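PDB 5UZ8: cadherin-23 from Mus musculus, which is a calcium-binding adhesion protein of extracellular cadherin repeats, linked to hearing and mechanotransduction, and probably carries load as part of the tip links of inner-ear hair cells. Local coordinates for residues R87-D90 / R96-E99; A140-A143 / F148-I151; D215-R220 / A297-E302; K225-T230 / R290-V295. All blocks are in the same frame, centred on the assembly; numbering follows the deposited sequence. Where two conformers were deposited one is given.

Overall arrangement
All four contacts belong to one elongated chain of cadherin repeats, with the centres of contacts 1 and 4 about 113 Å apart. Contacts 1, 2 and 3 are in series, and contact 4 lies within the loop closed by contact 3. Contact 3 is the buried one, contact 1 is partly buried, and contacts 2 and 4 lie at the surface. Three of them surround calcium: one aspartate in contact 1, a carboxylate and a backbone carbonyl in contact 2, and three ions plus glutathione in contact 3. Contact 4 has no metal and rests on a single amide-amide hydrogen bond. Contacts 3 and 4 share strand 290-298, whereas contact 1 joins the paired strands of a hairpin.

Contact 1: R87-D90 / R96-E99; sequences RASD and RAAE. With CA (calcium ion), chain H.
Strands 87-89 and 97-99 run antiparallel at 169° with axes 4.6 Å apart, the hydrogen-bonded pair A88/A98 lying between the non-hydrogen-bonded pairs R87/E99 and S89/A97. A88 N reaches A98 O at 2.8 Å, and A98 N returns a bond to A88 O. R87, S89, A97 and E99 share one sheet face. R87, extended from CG to NE with CG anti to its own N (chi1 -177°), lies across this face so that the guanidinium sits over the A97 methyl, NH2 lying 3.4 Å from A97 CB. R87 NH1 makes a salt bridge of 2.8 Å to E99 OE2, which is met on the anti side while lying near the guanidinium plane; the two planes stand 76° apart. A leucine here would probably leave the E99 carboxylate without its mate and remove the flat cover from A97. D90 N binds R96 O at 2.8 Å, and R96 N answers to D90 OD1 at 2.9 Å from above the carboxylate plane. D90 OD2 binds the calcium ion at 2.5 Å, while OD1 also accepts from G92 N. N3, D36, D38 and N42 complete the site's protein ligands, at the end of a cadherin-repeat beta hairpin.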
loop_
_atom_site.group_PDB
_atom_site.type_symbol
_atom_site.label_atom_id
_atom_site.label_comp_id
_atom_site.label_asym_id
_atom_site.label_seq_id
_atom_site.Cartn_x
_atom_site.Cartn_y
_atom_site.Cartn_z
ATOM N N ARG A 87 -38.174 -34.818 12.046
ATOM C CA ARG A 87 -39.358 -35.668 12.162
ATOM C C ARG A 87 -39.116 -36.652 13.281
ATOM O O ARG A 87 -38.106 -37.340 13.266
ATOM C CB ARG A 87 -39.615 -36.430 10.859
ATOM C CG ARG A 87 -40.854 -37.300 10.839
ATOM C CD ARG A 87 -41.031 -37.995 9.493
ATOM N NE ARG A 87 -42.134 -38.962 9.489
ATOM C CZ ARG A 87 -43.423 -38.666 9.284
ATOM N NH1 ARG A 87 -43.825 -37.409 9.075
ATOM N NH2 ARG A 87 -44.339 -39.637 9.306
ATOM N N ALA A 88 -40.051 -36.722 14.236
ATOM C CA ALA A 88 -40.002 -37.662 15.339
ATOM C C ALA A 88 -41.200 -38.601 15.143
ATOM O O ALA A 88 -42.333 -38.143 15.174
ATOM C CB ALA A 88 -40.124 -36.914 16.657
ATOM N N SER A 89 -40.943 -39.879 14.878
ATOM C CA SER A 89 -41.997 -40.843 14.541
ATOM C C SER A 89 -41.988 -41.950 15.589
ATOM O O SER A 89 -40.924 -42.397 15.998
ATOM C CB SER A 89 -41.746 -41.440 13.155
ATOM O OG SER A 89 -42.785 -42.367 12.822
ATOM N N ASP A 90 -43.153 -42.376 16.053
ATOM C CA ASP A 90 -43.182 -43.582 16.866
ATOM C C ASP A 90 -43.124 -44.737 15.898
ATOM O O ASP A 90 -43.179 -44.535 14.687
ATOM C CB ASP A 90 -44.375 -43.662 17.833
ATOM C CG ASP A 90 -45.740 -43.788 17.136
ATOM O OD1 ASP A 90 -45.858 -44.355 16.020
ATOM O OD2 ASP A 90 -46.729 -43.310 17.734
ATOM N N ARG A 96 -47.340 -42.731 14.153
ATOM C CA ARG A 96 -47.680 -41.338 14.353
ATOM C C ARG A 96 -46.383 -40.572 14.485
ATOM O O ARG A 96 -45.402 -41.057 15.067
ATOM C CB ARG A 96 -48.515 -41.154 15.616
ATOM C CG ARG A 96 -49.868 -41.855 15.604
ATOM C CD ARG A 96 -50.584 -41.613 16.932
ATOM N NE ARG A 96 -51.990 -41.993 16.915
ATOM C CZ ARG A 96 -52.454 -43.240 17.019
ATOM N NH1 ARG A 96 -53.774 -43.463 17.001
ATOM N NH2 ARG A 96 -51.621 -44.276 17.138
ATOM N N ALA A 97 -46.380 -39.366 13.947
ATOM C CA ALA A 97 -45.179 -38.580 13.897
ATOM C C ALA A 97 -45.496 -37.111 14.038
ATOM O O ALA A 97 -46.615 -36.686 13.831
ATOM C CB ALA A 97 -44.438 -38.850 12.598
ATOM N N ALA A 98 -44.486 -36.348 14.427
ATOM C CA ALA A 98 -44.561 -34.910 14.419
ATOM C C ALA A 98 -43.308 -34.388 13.736
ATOM O O ALA A 98 -42.302 -35.082 13.678
ATOM C CB ALA A 98 -44.616 -34.380 15.835
ATOM N N GLU A 99 -43.413 -33.162 13.228
ATOM C CA GLU A 99 -42.333 -32.494 12.546
ATOM C C GLU A 99 -42.207 -31.076 13.043
ATOM O O GLU A 99 -43.184 -30.459 13.425
ATOM C CB GLU A 99 -42.598 -32.487 11.053
ATOM C CG GLU A 99 -42.375 -33.853 10.432
ATOM C CD GLU A 99 -42.559 -33.876 8.935
ATOM O OE1 GLU A 99 -42.615 -32.796 8.302
ATOM O OE2 GLU A 99 -42.622 -34.994 8.396
HETATM CA CA CA H . -47.344 -43.153 20.126
HETATM O O HOH W 1 -48.555 -45.205 16.454
HETATM O O HOH W 2 -49.038 -44.587 19.189
#

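Contact 2: A140-A143 / F148-I151. With CA (calcium ion), chain I.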
loop_
_atom_site.group_PDB
_atom_site.type_symbol
_atom_site.label_atom_id
_atom_site.label_comp_id
_atom_site.label_asym_id
_atom_site.label_seq_id
_atom_site.Cartn_x
_atom_site.Cartn_y
_atom_site.Cartn_z
ATOM N N ALA A 140 -7.793 -2.191 0.000
ATOM C CA ALA A 140 -7.929 -3.614 0.306
ATOM C C ALA A 140 -9.411 -3.959 0.520
ATOM O O ALA A 140 -10.215 -3.069 0.770
ATOM C CB ALA A 140 -7.137 -3.927 1.545
ATOM N N THR A 141 -9.776 -5.236 0.385
ATOM C CA THR A 141 -11.136 -5.669 0.655
ATOM C C THR A 141 -11.110 -6.809 1.638
ATOM O O THR A 141 -10.109 -7.530 1.728
ATOM C CB THR A 141 -11.835 -6.144 -0.600
ATOM O OG1 THR A 141 -11.116 -7.252 -1.152
ATOM C CG2 THR A 141 -11.933 -5.015 -1.620
ATOM N N ASP A 142 -12.196 -6.974 2.374
ATOM C CA ASP A 142 -12.261 -8.013 3.405
ATOM C C ASP A 142 -13.616 -8.734 3.292
ATOM O O ASP A 142 -14.672 -8.120 3.386
ATOM C CB ASP A 142 -12.068 -7.406 4.768
ATOM C CG ASP A 142 -11.839 -8.453 5.864
ATOM O OD1 ASP A 142 -12.731 -9.306 6.086
ATOM O OD2 ASP A 142 -10.828 -8.361 6.605
ATOM N N ALA A 143 -13.553 -10.045 3.109
ATOM C CA ALA A 143 -14.739 -10.875 2.872
ATOM C C ALA A 143 -15.614 -11.216 4.091
ATOM O O ALA A 143 -16.695 -11.763 3.912
ATOM C CB ALA A 143 -14.302 -12.161 2.164
ATOM N N PHE A 148 -15.283 -7.362 11.683
ATOM C CA PHE A 148 -14.289 -8.217 11.090
ATOM C C PHE A 148 -13.915 -7.867 9.656
ATOM O O PHE A 148 -12.903 -8.369 9.141
ATOM C CB PHE A 148 -14.787 -9.673 11.152
ATOM C CG PHE A 148 -14.954 -10.219 12.534
ATOM C CD1 PHE A 148 -14.250 -9.707 13.635
ATOM C CD2 PHE A 148 -15.744 -11.342 12.726
ATOM C CE1 PHE A 148 -14.381 -10.274 14.887
ATOM C CE2 PHE A 148 -15.863 -11.925 13.970
ATOM C CZ PHE A 148 -15.191 -11.390 15.072
ATOM N N ALA A 149 -14.712 -7.022 9.000
ATOM C CA ALA A 149 -14.425 -6.575 7.620
ATOM C C ALA A 149 -14.140 -5.060 7.517
ATOM O O ALA A 149 -13.983 -4.539 6.394
ATOM C CB ALA A 149 -15.586 -6.954 6.707
ATOM N N LEU A 150 -14.073 -4.370 8.656
ATOM C CA LEU A 150 -13.665 -2.987 8.680
ATOM C C LEU A 150 -12.151 -2.950 8.649
ATOM O O LEU A 150 -11.513 -3.726 9.357
ATOM C CB LEU A 150 -14.169 -2.265 9.914
ATOM C CG LEU A 150 -15.681 -2.140 10.014
ATOM C CD1 LEU A 150 -16.054 -1.307 11.234
ATOM C CD2 LEU A 150 -16.222 -1.488 8.738
ATOM N N ILE A 151 -11.610 -2.060 7.819
ATOM C CA ILE A 151 -10.190 -1.985 7.504
ATOM C C ILE A 151 -9.582 -0.654 7.975
ATOM O O ILE A 151 -10.122 0.392 7.718
ATOM C CB ILE A 151 -9.972 -2.163 5.999
ATOM C CG1 ILE A 151 -10.405 -3.577 5.606
ATOM C CG2 ILE A 151 -8.505 -1.924 5.605
ATOM C CD1 ILE A 151 -10.425 -3.802 4.116
HETATM CA CA CA I . -11.456 -10.038 8.218
#
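D142 and F148 meet through a calcium ion, the carboxylate of one facing the backbone carbonyl of the other. With CG anti to the backbone N (chi1 -168°), D142 extends toward 148-151 and grips the ion with both oxygens, OD1 at 2.6 Å and OD2 at 2.4 Å. F148 contributes its main-chain O, 2.4 Å from the calcium, while its side chain turns from 140-143 and touches D108 and N194. A149, in the same short 3-10 segment, lies beside the carboxylate: its CB is 3.8 Å from D142 OD1 and its CA packs against D142 CB. I151 points toward 140-143, and its CD1 methyl comes to 3.4 Å from A140 O and 4.2 Å from A140 CB; I151 CD1 also packs on D142 CB. A191 of strand 184-193, in the facing sheet, touches both A140 and I151, so the patch lies between the two sheets of the repeat. N110, N112, D144 and D193 supply the remaining protein ligands. No hydrogen bond joins the segments. D142 OD1 and F148 O, 3.2 Å apart, are two acceptors expected to repel; the shared cation is likely to offset this, so the turn probably depends on bound calcium.

Contact 3: D215-R220 / A297-E302. With CA (calcium ion), chain F; CA (calcium ion), chain E; CA (calcium ion), chain G; GSH (glutathione), chain L.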
loop_
_atom_site.group_PDB
_atom_site.type_symbol
_atom_site.label_atom_id
_atom_site.label_comp_id
_atom_site.label_asym_id
_atom_site.label_seq_id
_atom_site.Cartn_x
_atom_site.Cartn_y
_atom_site.Cartn_z
ATOM N N ASP A 215 12.492 15.307 -11.339
ATOM C CA ASP A 215 13.331 16.493 -11.184
ATOM C C ASP A 215 12.617 17.763 -11.628
ATOM O O ASP A 215 11.900 17.765 -12.638
ATOM C CB ASP A 215 14.594 16.328 -12.005
ATOM C CG ASP A 215 15.691 17.276 -11.606
ATOM O OD1 ASP A 215 15.898 17.525 -10.386
ATOM O OD2 ASP A 215 16.374 17.757 -12.550
ATOM N N VAL A 216 12.844 18.820 -10.874
ATOM C CA VAL A 216 12.597 20.201 -11.271
ATOM C C VAL A 216 13.969 20.857 -11.287
ATOM O O VAL A 216 14.867 20.480 -10.502
ATOM C CB VAL A 216 11.695 20.889 -10.217
ATOM C CG1 VAL A 216 11.566 22.386 -10.416
ATOM C CG2 VAL A 216 10.345 20.209 -10.252
ATOM N N ASN A 217 14.167 21.790 -12.205
ATOM C CA ASN A 217 15.445 22.484 -12.237
ATOM C C ASN A 217 15.469 23.507 -11.100
ATOM O O ASN A 217 15.117 24.665 -11.312
ATOM C CB ASN A 217 15.667 23.201 -13.573
ATOM C CG ASN A 217 17.078 23.726 -13.694
ATOM O OD1 ASN A 217 18.019 23.086 -13.213
ATOM N ND2 ASN A 217 17.237 24.900 -14.274
ATOM N N ASP A 218 15.833 23.095 -9.885
ATOM C CA ASP A 218 15.832 24.020 -8.748
ATOM C C ASP A 218 17.222 24.264 -8.172
ATOM O O ASP A 218 17.330 24.888 -7.146
ATOM C CB ASP A 218 14.854 23.598 -7.657
ATOM C CG ASP A 218 15.068 22.140 -7.134
ATOM O OD1 ASP A 218 15.788 21.301 -7.723
ATOM O OD2 ASP A 218 14.429 21.831 -6.087
ATOM N N CYS A 219 18.260 23.797 -8.848
ATOM C CA CYS A 219 19.635 24.006 -8.391
ATOM C C CYS A 219 20.439 24.764 -9.459
ATOM O O CYS A 219 20.512 24.357 -10.615
ATOM C CB CYS A 219 20.280 22.691 -8.032
ATOM S SG CYS A 219 19.283 21.845 -6.782
ATOM N N ARG A 220 21.025 25.888 -9.051
ATOM C CA ARG A 220 21.837 26.667 -9.948
ATOM C C ARG A 220 23.248 26.086 -9.978
ATOM O O ARG A 220 23.711 25.500 -9.008
ATOM C CB ARG A 220 21.844 28.162 -9.567
ATOM C CG ARG A 220 22.743 28.479 -8.394
ATOM C CD ARG A 220 22.587 29.889 -7.911
ATOM N NE ARG A 220 23.013 30.869 -8.897
ATOM C CZ ARG A 220 23.072 32.172 -8.657
ATOM N NH1 ARG A 220 22.808 32.649 -7.445
ATOM N NH2 ARG A 220 23.428 33.018 -9.627
ATOM N N ALA A 297 28.601 29.580 -15.840
ATOM C CA ALA A 297 28.138 28.230 -16.161
ATOM C C ALA A 297 26.624 28.298 -16.180
ATOM O O ALA A 297 26.044 28.821 -15.248
ATOM C CB ALA A 297 28.600 27.221 -15.115
ATOM N N THR A 298 26.006 27.835 -17.259
ATOM C CA THR A 298 24.550 27.895 -17.409
ATOM C C THR A 298 24.040 26.473 -17.638
ATOM O O THR A 298 24.592 25.744 -18.474
ATOM C CB THR A 298 24.185 28.786 -18.614
ATOM O OG1 THR A 298 24.745 30.093 -18.429
ATOM C CG2 THR A 298 22.708 28.911 -18.811
ATOM N N ASP A 299 22.973 26.088 -16.931
ATOM C CA ASP A 299 22.418 24.768 -17.111
ATOM C C ASP A 299 21.447 24.737 -18.298
ATOM O O ASP A 299 21.216 25.767 -18.977
ATOM C CB ASP A 299 21.830 24.199 -15.808
ATOM C CG ASP A 299 20.573 24.918 -15.320
ATOM O OD1 ASP A 299 19.821 25.526 -16.117
ATOM O OD2 ASP A 299 20.321 24.826 -14.095
ATOM N N GLY A 300 20.922 23.543 -18.570
ATOM C CA GLY A 300 19.993 23.327 -19.668
ATOM C C GLY A 300 18.535 23.337 -19.298
ATOM O O GLY A 300 17.694 22.835 -20.072
ATOM N N GLY A 301 18.208 23.916 -18.148
ATOM C CA GLY A 301 16.821 24.046 -17.723
ATOM C C GLY A 301 16.085 25.088 -18.528
ATOM O O GLY A 301 16.690 25.812 -19.299
ATOM N N GLU A 302 14.779 25.146 -18.313
ATOM C CA GLU A 302 13.881 26.085 -18.976
ATOM C C GLU A 302 13.066 26.846 -17.918
ATOM O O GLU A 302 12.174 26.269 -17.317
ATOM C CB GLU A 302 12.939 25.326 -19.918
ATOM C CG GLU A 302 13.682 24.776 -21.123
ATOM C CD GLU A 302 12.786 24.061 -22.120
ATOM O OE1 GLU A 302 12.971 24.291 -23.337
ATOM O OE2 GLU A 302 11.898 23.290 -21.695
HETATM CA CA CA F . 16.126 19.269 -8.873
HETATM CA CA CA E . 20.252 23.067 -12.544
HETATM CA CA CA G . 15.467 19.930 -5.048
HETATM N N1 GSH L . 15.566 23.927 0.621
HETATM C CA1 GSH L . 15.025 23.914 -0.730
HETATM C C1 GSH L . 13.867 22.946 -0.785
HETATM O O11 GSH L . 13.610 22.287 0.250
HETATM O O12 GSH L . 13.245 22.828 -1.869
HETATM C CB1 GSH L . 16.098 23.513 -1.762
HETATM C CG1 GSH L . 16.600 22.085 -1.553
HETATM C CD1 GSH L . 17.415 21.619 -2.738
HETATM O OE1 GSH L . 16.888 21.364 -3.817
HETATM N N2 GSH L . 18.715 21.463 -2.513
HETATM C CA2 GSH L . 19.611 20.841 -3.465
HETATM C C2 GSH L . 20.331 19.672 -2.856
HETATM O O2 GSH L . 21.433 19.371 -3.281
HETATM C CB2 GSH L . 20.593 21.890 -3.987
HETATM S SG2 GSH L . 19.665 23.149 -4.880
HETATM N N3 GSH L . 19.673 18.980 -1.916
HETATM C CA3 GSH L . 20.199 17.780 -1.293
HETATM C C3 GSH L . 20.423 17.945 0.196
HETATM O O31 GSH L . 20.970 16.988 0.791
HETATM O O32 GSH L . 20.029 18.986 0.784
HETATM O O HOH W 3 13.757 20.510 -3.388
#
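N217 sets its amide against the carboxylate of D299, the two side chains arriving from opposite directions with their planes 62° apart. N217 of the linker 215-220 meets D299 from the loop after strand 290-298, at the calcium-binding junction between cadherin repeats. N217 uses both ends of its amide: OD1 binds one calcium ion at 2.3 Å, while ND2 donates to D299 OD2 at 3.1 Å, on the syn side and 30° out of the carboxylate plane. A weak second bond runs from ND2 to D299 OD1. That ion also takes D299 OD2 and C219 O, with D249, D251 and N255 among its other ligands. D299 OD1 accepts from G301 N at 3.1 Å, closing an Asx turn, and has its strongest partner in L305. G301 CA lies 3.6 Å from N217 ND2, and a CB there would run into the amide, so glycine suits this position. D215, V216 and D218 serve the other calcium ions: D215 OD1, V216 O and D218 OD1 hold a second one, to which E127 and E180 also bind. D218 bridges two ions, its OD2 lying 2.4 Å from a third, which glutathione OE1 likewise binds at 2.4 Å.

Contact 4: K225-T230 / R290-V295; sequences KPQFST and RFNLTV
Q227 and N292 both carry CG anti to the backbone N, and these torsions bring the two amide ends together from opposite directions. The glutamine also bends at chi2 (70°), which swings its amide round to face the asparagine. Q227 NE2 then donates to N292 OD1 at 3.3 Å. On the donor side the bond is nearly straight, the N-H...O angle being 171° with the acceptor close to the plane of the Q227 amide. On the acceptor side it is less regular, since the donor is tilted 24° from the carbonyl plane of N292. The two amides are not coplanar, and Q227 OE1 stays 3.6 Å from N292 ND2; the contact is therefore a single bond and not a paired amide ring. N292 has two conformers and this long bond belongs to the one given, so it is less certain. Q227 NE2 has a second acceptor in F228 O, at 3.0 Å, and the two together probably limit the amide's rotation. An alanine here would probably leave N292 OD1 and F228 O both without this amide donor. The link is slight, burying 69 Å² in all, and lies at the surface. Strands 227-233 and 290-298 are not direct neighbours in their mixed sheet: strand 306-316 runs between them, parallel to the first and antiparallel to the second. Q227 touches M310 and L312 of that middle strand, so the amide-amide hydrogen bond passes over it, while strand 259-263 lies beyond 290-298 at the far edge of the sheet.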
loop_
_atom_site.group_PDB
_atom_site.type_symbol
_atom_site.label_atom_id
_atom_site.label_comp_id
_atom_site.label_asym_id
_atom_site.label_seq_id
_atom_site.Cartn_x
_atom_site.Cartn_y
_atom_site.Cartn_z
ATOM N N LYS A 225 34.744 28.164 -5.575
ATOM C CA LYS A 225 35.086 29.391 -4.878
ATOM C C LYS A 225 34.819 30.594 -5.778
ATOM O O LYS A 225 34.652 30.427 -6.973
ATOM C CB LYS A 225 36.559 29.327 -4.433
ATOM C CG LYS A 225 37.552 29.156 -5.566
ATOM C CD LYS A 225 38.965 28.954 -5.053
ATOM C CE LYS A 225 39.902 28.689 -6.209
ATOM N NZ LYS A 225 41.322 28.704 -5.794
ATOM N N PRO A 226 34.761 31.798 -5.195
ATOM C CA PRO A 226 34.402 32.976 -5.953
ATOM C C PRO A 226 35.528 33.625 -6.766
ATOM O O PRO A 226 35.245 34.537 -7.556
ATOM C CB PRO A 226 33.888 33.938 -4.870
ATOM C CG PRO A 226 34.693 33.580 -3.652
ATOM C CD PRO A 226 34.842 32.083 -3.744
ATOM N N GLN A 227 36.780 33.196 -6.578
ATOM C CA GLN A 227 37.928 33.852 -7.233
ATOM C C GLN A 227 39.006 32.815 -7.532
ATOM O O GLN A 227 39.495 32.130 -6.630
ATOM C CB GLN A 227 38.478 34.990 -6.368
ATOM C CG GLN A 227 39.634 35.797 -6.974
ATOM C CD GLN A 227 39.212 36.684 -8.145
ATOM O OE1 GLN A 227 38.509 37.691 -7.960
ATOM N NE2 GLN A 227 39.652 36.334 -9.346
ATOM N N PHE A 228 39.304 32.647 -8.816
ATOM C CA PHE A 228 40.422 31.834 -9.247
ATOM C C PHE A 228 41.449 32.806 -9.790
ATOM O O PHE A 228 41.093 33.900 -10.237
ATOM C CB PHE A 228 40.023 30.887 -10.352
ATOM C CG PHE A 228 39.085 29.808 -9.906
ATOM C CD1 PHE A 228 37.745 30.085 -9.699
ATOM C CD2 PHE A 228 39.545 28.523 -9.676
ATOM C CE1 PHE A 228 36.874 29.089 -9.291
ATOM C CE2 PHE A 228 38.675 27.526 -9.237
ATOM C CZ PHE A 228 37.344 27.810 -9.051
ATOM N N SER A 229 42.711 32.394 -9.763
ATOM C CA SER A 229 43.810 33.227 -10.270
ATOM C C SER A 229 44.791 32.358 -11.032
ATOM O O SER A 229 45.099 31.243 -10.606
ATOM C CB SER A 229 44.536 33.933 -9.128
ATOM O OG SER A 229 45.026 32.992 -8.193
ATOM N N THR A 230 45.275 32.866 -12.169
ATOM C CA THR A 230 46.272 32.148 -12.946
ATOM C C THR A 230 47.177 33.127 -13.687
ATOM O O THR A 230 46.942 34.344 -13.672
ATOM C CB THR A 230 45.612 31.174 -13.956
ATOM O OG1 THR A 230 46.641 30.365 -14.556
ATOM C CG2 THR A 230 44.870 31.937 -15.030
ATOM N N ARG A 290 46.328 42.780 -17.370
ATOM C CA ARG A 290 45.702 42.086 -16.236
ATOM C C ARG A 290 44.200 42.043 -16.484
ATOM O O ARG A 290 43.603 43.043 -16.880
ATOM C CB ARG A 290 45.916 42.812 -14.926
ATOM C CG ARG A 290 47.378 43.036 -14.543
ATOM C CD ARG A 290 47.574 43.144 -13.010
ATOM N NE ARG A 290 46.305 43.245 -12.271
ATOM C CZ ARG A 290 45.930 42.492 -11.223
ATOM N NH1 ARG A 290 46.743 41.569 -10.677
ATOM N NH2 ARG A 290 44.728 42.695 -10.677
ATOM N N PHE A 291 43.604 40.892 -16.246
ATOM C CA PHE A 291 42.209 40.687 -16.560
ATOM C C PHE A 291 41.528 40.125 -15.317
ATOM O O PHE A 291 42.135 39.292 -14.623
ATOM C CB PHE A 291 42.080 39.685 -17.682
ATOM C CG PHE A 291 42.809 40.070 -18.928
ATOM C CD1 PHE A 291 44.141 39.712 -19.108
ATOM C CD2 PHE A 291 42.184 40.826 -19.903
ATOM C CE1 PHE A 291 44.825 40.073 -20.248
ATOM C CE2 PHE A 291 42.861 41.162 -21.064
ATOM C CZ PHE A 291 44.187 40.804 -21.224
ATOM N N ASN A 292 40.320 40.614 -15.023
ATOM C CA ASN A 292 39.441 39.894 -14.083
ATOM C C ASN A 292 38.181 39.541 -14.856
ATOM O O ASN A 292 37.303 40.347 -15.082
ATOM C CB ASN A 292 39.162 40.628 -12.769
ATOM C CG ASN A 292 38.841 39.659 -11.610
ATOM O OD1 ASN A 292 38.915 38.449 -11.757
ATOM N ND2 ASN A 292 38.494 40.206 -10.466
ATOM N N LEU A 293 38.175 38.299 -15.313
ATOM C CA LEU A 293 37.130 37.762 -16.184
ATOM C C LEU A 293 36.010 37.217 -15.330
ATOM O O LEU A 293 36.238 36.827 -14.154
ATOM C CB LEU A 293 37.671 36.630 -17.035
ATOM C CG LEU A 293 38.911 36.957 -17.869
ATOM C CD1 LEU A 293 39.461 35.731 -18.610
ATOM C CD2 LEU A 293 38.568 38.061 -18.828
ATOM N N THR A 294 34.808 37.225 -15.887
ATOM C CA THR A 294 33.684 36.572 -15.251
ATOM C C THR A 294 33.373 35.318 -16.034
ATOM O O THR A 294 33.143 35.396 -17.252
ATOM C CB THR A 294 32.457 37.489 -15.237
ATOM O OG1 THR A 294 32.750 38.620 -14.426
ATOM C CG2 THR A 294 31.294 36.764 -14.616
ATOM N N VAL A 295 33.431 34.171 -15.365
ATOM C CA VAL A 295 33.171 32.870 -16.006
ATOM C C VAL A 295 31.761 32.485 -15.589
ATOM O O VAL A 295 31.429 32.545 -14.399
ATOM C CB VAL A 295 34.169 31.803 -15.544
ATOM C CG1 VAL A 295 33.943 30.475 -16.252
ATOM C CG2 VAL A 295 35.596 32.268 -15.798
#